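Phosphate ABC transporter, phosphate-binding protein (Clostridium perfringens, PDB 4Q8R) probably captures inorganic phosphate outside the cell with high affinity and hands it to an ABC-type transporter for uptake. Local coordinates at residues N47-V52 with K67-K72; D133-Q136 with G140-A143. All coordinates share one frame; numbering follows the deposited sequence. Where two conformers were deposited one is given.

Contact 1 (N47-V52 with K67-K72); sequences NAMEGV and KQAGLK
Ala-48 and Met-49 meet Ala-69 and Leu-71 with no ring, amide or other flat side chain at the contact. The nearest thing to a flat surface is the peptide after Ala-48, whose carbonyl carbon lies 4.0 Å from Leu-71 CD2. The rest is aliphatic, and no hydrogen bond crosses.

The two branches of Leu-71 divide the helix surface between them. CD2 reaches Ala-48 CB at 3.9 Å, while CD1 sits 3.7 Å from Met-49 CG. The Met-49 and Leu-71 side chains cross at about a right angle. Met-49 also wraps around the Ala-69 methyl. Its chain bends at chi3 (69°), and this turns CE back to within 3.7 Å of Ala-69 CB, as close as CG comes to the same methyl.

Each segment turns at a glycine with positive phi. Gly-51 closes helix 41-50 in a Schellman motif, and Gly-70 ends helix 64-68. Lys-67 O receives both Gly-70 N and Leu-71 N from one face of its plane. Lys-67 NZ folds back to Leu-71 O at 2.9 Å, lying in the carbonyl plane, and also forms a salt bridge to Glu-73, a zinc ligand.

Val-211 of strand 205-213 touches both Ala-48 and Leu-71. The contact thus joins the last turn of helix 41-50, which connects two parallel strands in a beta-alpha-beta unit, to the turn after helix 64-68 and the start of strand 71-86. Such alpha/beta layering is characteristic of the lobes of periplasmic binding proteins.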
# COMPACT_ATOMS: atom_id res chain seq x y z
N ASN A 47 12.17 -5.85 -11.09
CA ASN A 47 13.21 -4.96 -11.59
C ASN A 47 14.49 -5.01 -10.72
O ASN A 47 15.63 -5.00 -11.25
CB ASN A 47 12.73 -3.53 -11.68
CG ASN A 47 11.88 -3.27 -12.89
OD1 ASN A 47 11.88 -4.05 -13.87
ND2 ASN A 47 11.16 -2.14 -12.88
N ALA A 48 14.32 -5.13 -9.42
CA ALA A 48 15.48 -5.32 -8.54
C ALA A 48 16.16 -6.68 -8.75
O ALA A 48 17.38 -6.74 -8.78
CB ALA A 48 15.10 -5.11 -7.08
N MET A 49 15.39 -7.76 -8.93
CA MET A 49 15.94 -9.08 -9.18
C MET A 49 16.73 -9.06 -10.49
O MET A 49 17.75 -9.74 -10.64
CB MET A 49 14.82 -10.12 -9.35
CG MET A 49 14.06 -10.45 -8.06
SD MET A 49 12.51 -11.29 -8.40
CE MET A 49 13.17 -12.88 -8.99
N GLU A 50 16.29 -8.30 -11.48
CA GLU A 50 16.89 -8.33 -12.80
C GLU A 50 17.93 -7.28 -13.00
O GLU A 50 18.60 -7.28 -14.03
CB GLU A 50 15.79 -8.22 -13.91
CG GLU A 50 14.83 -9.40 -13.89
CD GLU A 50 13.83 -9.47 -15.05
OE1 GLU A 50 13.45 -8.43 -15.65
OE2 GLU A 50 13.41 -10.60 -15.39
N GLY A 51 18.16 -6.40 -12.03
CA GLY A 51 19.18 -5.37 -12.20
C GLY A 51 18.71 -4.16 -13.00
O GLY A 51 19.51 -3.28 -13.35
N VAL A 52 17.39 -4.07 -13.23
CA VAL A 52 16.82 -2.94 -13.95
C VAL A 52 16.71 -1.74 -13.03
O VAL A 52 16.90 -0.62 -13.46
CB VAL A 52 15.44 -3.31 -14.49
CG1 VAL A 52 14.73 -2.09 -15.00
CG2 VAL A 52 15.64 -4.37 -15.58
N LYS A 67 13.33 -13.74 -2.84
CA LYS A 67 14.42 -13.78 -1.90
C LYS A 67 15.62 -14.53 -2.44
O LYS A 67 16.75 -14.04 -2.27
CB LYS A 67 13.93 -14.36 -0.57
CG LYS A 67 14.89 -14.22 0.59
CD LYS A 67 14.95 -12.79 1.10
CE LYS A 67 16.25 -12.58 1.86
NZ LYS A 67 16.34 -11.20 2.38
N GLN A 68 15.35 -15.67 -3.08
CA GLN A 68 16.30 -16.56 -3.72
C GLN A 68 17.08 -15.91 -4.85
O GLN A 68 18.16 -16.34 -5.18
CB GLN A 68 15.57 -17.82 -4.29
CG GLN A 68 15.53 -19.00 -3.35
CD GLN A 68 16.94 -19.52 -3.04
OE1 GLN A 68 17.57 -19.11 -2.06
NE2 GLN A 68 17.45 -20.40 -3.90
N ALA A 69 16.56 -14.87 -5.45
CA ALA A 69 17.31 -14.14 -6.44
C ALA A 69 18.43 -13.32 -5.82
O ALA A 69 19.11 -12.60 -6.55
CB ALA A 69 16.41 -13.23 -7.25
N GLY A 70 18.58 -13.38 -4.49
CA GLY A 70 19.66 -12.67 -3.77
C GLY A 70 19.26 -11.29 -3.25
O GLY A 70 20.09 -10.39 -3.15
N LEU A 71 17.98 -11.10 -2.95
CA LEU A 71 17.54 -9.77 -2.50
C LEU A 71 17.63 -9.60 -1.01
O LEU A 71 17.18 -10.44 -0.27
CB LEU A 71 16.11 -9.46 -2.96
CG LEU A 71 15.80 -9.24 -4.45
CD1 LEU A 71 14.27 -9.10 -4.59
CD2 LEU A 71 16.54 -8.05 -5.04
N LYS A 72 18.31 -8.52 -0.58
CA LYS A 72 18.29 -8.08 0.80
C LYS A 72 17.04 -7.23 0.99
O LYS A 72 16.58 -6.58 0.05
CB LYS A 72 19.54 -7.25 1.07
CG LYS A 72 20.86 -8.04 0.91
CD LYS A 72 20.87 -9.34 1.73
CE LYS A 72 22.25 -10.02 1.78
NZ LYS A 72 23.27 -9.27 2.59

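Contact 2 (D133-Q136 with G140-A143); sequences DAFQ and GFKA
Gln-136 O takes two backbone bonds from the segment that follows its helix. Gly-140 N donates to Gln-136 O at 2.8 Å, and Phe-141 N donates to Gln-136 O at 3.0 Å. The donors are tilted out of the carbonyl plane on opposite faces. One oxygen is thus held from two sides, and the chain turns off the helix around it.

The Gln-136 side chain runs on from this point. Its amide oxygen OE1 is bonded by Arg-132 NE, one turn back on the same helix. The other amide atom, NE2, lies 4.0 Å from Ala-143 N, without a hydrogen bond between them.

The aliphatic part of Gln-136 lies on the Phe-141 ring. CG makes a CH-pi contact over one face, 4.0 Å from the ring centroid, and its closest ring atom is Phe-141 CZ at 3.5 Å. The chain stays extended beyond CG and carries the amide out past Phe-141 CE2, its plane 59° from that of the ring. Phe-141 has its CG between the backbone N and carbonyl carbon (chi1 69°), which swings the ring back to the helix.

Phe-135 CE2 meets the edge of the Phe-141 ring near its plane, 3.8 Å from Phe-141 CE1. Phe-135 itself is buried, stacked with Tyr-172 and edge-to-face with Tyr-103. Tyr-103 also touches Phe-141, so the aromatic cluster reaches helix 96-103.

Gly-140 is the first residue to leave helical geometry. The arrangement is a helix terminated by a glycine with positive phi at the C' position, with Phe-141 folded back beside Phe-135 and Gln-136 of the last turns.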
# COMPACT_ATOMS: atom_id res chain seq x y z
N ASP A 133 -2.13 -8.17 -2.43
CA ASP A 133 -1.62 -9.36 -1.81
C ASP A 133 -1.87 -9.39 -0.29
O ASP A 133 -2.38 -10.36 0.29
CB ASP A 133 -0.15 -9.52 -2.13
CG ASP A 133 0.47 -10.73 -1.45
OD1 ASP A 133 0.95 -10.67 -0.30
OD2 ASP A 133 0.49 -11.75 -2.11
N ALA A 134 -1.45 -8.31 0.38
CA ALA A 134 -1.61 -8.22 1.82
C ALA A 134 -3.06 -8.16 2.25
O ALA A 134 -3.46 -8.84 3.18
CB ALA A 134 -0.92 -6.96 2.34
N PHE A 135 -3.86 -7.41 1.52
CA PHE A 135 -5.28 -7.33 1.80
C PHE A 135 -5.95 -8.68 1.72
O PHE A 135 -6.69 -9.10 2.63
CB PHE A 135 -5.94 -6.39 0.77
CG PHE A 135 -7.43 -6.25 0.91
CD1 PHE A 135 -7.97 -5.34 1.85
CD2 PHE A 135 -8.30 -6.93 0.09
CE1 PHE A 135 -9.32 -5.18 2.02
CE2 PHE A 135 -9.69 -6.77 0.24
CZ PHE A 135 -10.21 -5.89 1.19
N GLN A 136 -5.67 -9.41 0.65
CA GLN A 136 -6.29 -10.72 0.49
C GLN A 136 -5.89 -11.73 1.53
O GLN A 136 -6.71 -12.48 2.07
CB GLN A 136 -6.05 -11.26 -0.93
CG GLN A 136 -6.74 -10.43 -1.96
CD GLN A 136 -6.52 -10.83 -3.40
OE1 GLN A 136 -7.19 -10.33 -4.30
NE2 GLN A 136 -5.47 -11.61 -3.65
N GLY A 140 -8.61 -12.80 4.08
CA GLY A 140 -8.72 -14.24 4.08
C GLY A 140 -9.38 -14.86 2.87
O GLY A 140 -10.22 -15.76 3.00
N PHE A 141 -9.06 -14.35 1.71
CA PHE A 141 -9.53 -14.93 0.45
C PHE A 141 -8.39 -14.99 -0.55
O PHE A 141 -7.46 -14.23 -0.49
CB PHE A 141 -10.81 -14.24 -0.13
CG PHE A 141 -10.62 -12.86 -0.61
CD1 PHE A 141 -10.56 -11.74 0.33
CD2 PHE A 141 -10.47 -12.57 -1.94
CE1 PHE A 141 -10.38 -10.47 -0.11
CE2 PHE A 141 -10.27 -11.27 -2.38
CZ PHE A 141 -10.23 -10.19 -1.44
N LYS A 142 -8.56 -15.92 -1.49
CA LYS A 142 -7.64 -16.12 -2.59
C LYS A 142 -8.06 -15.34 -3.82
O LYS A 142 -9.22 -15.01 -3.98
CB LYS A 142 -7.52 -17.64 -2.86
CG LYS A 142 -6.87 -18.41 -1.69
CD LYS A 142 -5.63 -17.67 -1.14
CE LYS A 142 -4.65 -18.49 -0.28
NZ LYS A 142 -5.16 -18.72 1.08
N ALA A 143 -7.11 -15.09 -4.70
CA ALA A 143 -7.39 -14.41 -5.95
C ALA A 143 -8.53 -15.12 -6.67
O ALA A 143 -9.41 -14.47 -7.22
CB ALA A 143 -6.11 -14.37 -6.79

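How the contacts relate
Contacts 1 and 2 are separate, with centres 24 Å apart and nearest atoms about 13 Å apart. They follow one another along the chain. Strand 71-86 connects them: contact 1 includes its first residues, while Ala-134 and Phe-135 of contact 2 pack on Ile-81 and Leu-83 further along. Asp-133 touches Arg-60, the neighbour of zinc ligand Asp-61. The Leu-71 side chain of contact 1 lies about 9 Å from a bound zinc ion. Contact 2 closes the C-terminal end of helix 130-139; the Gly-Ser-Gly-Thr sequence at the other end probably helps to bind phosphate, as in related phosphate-binding proteins.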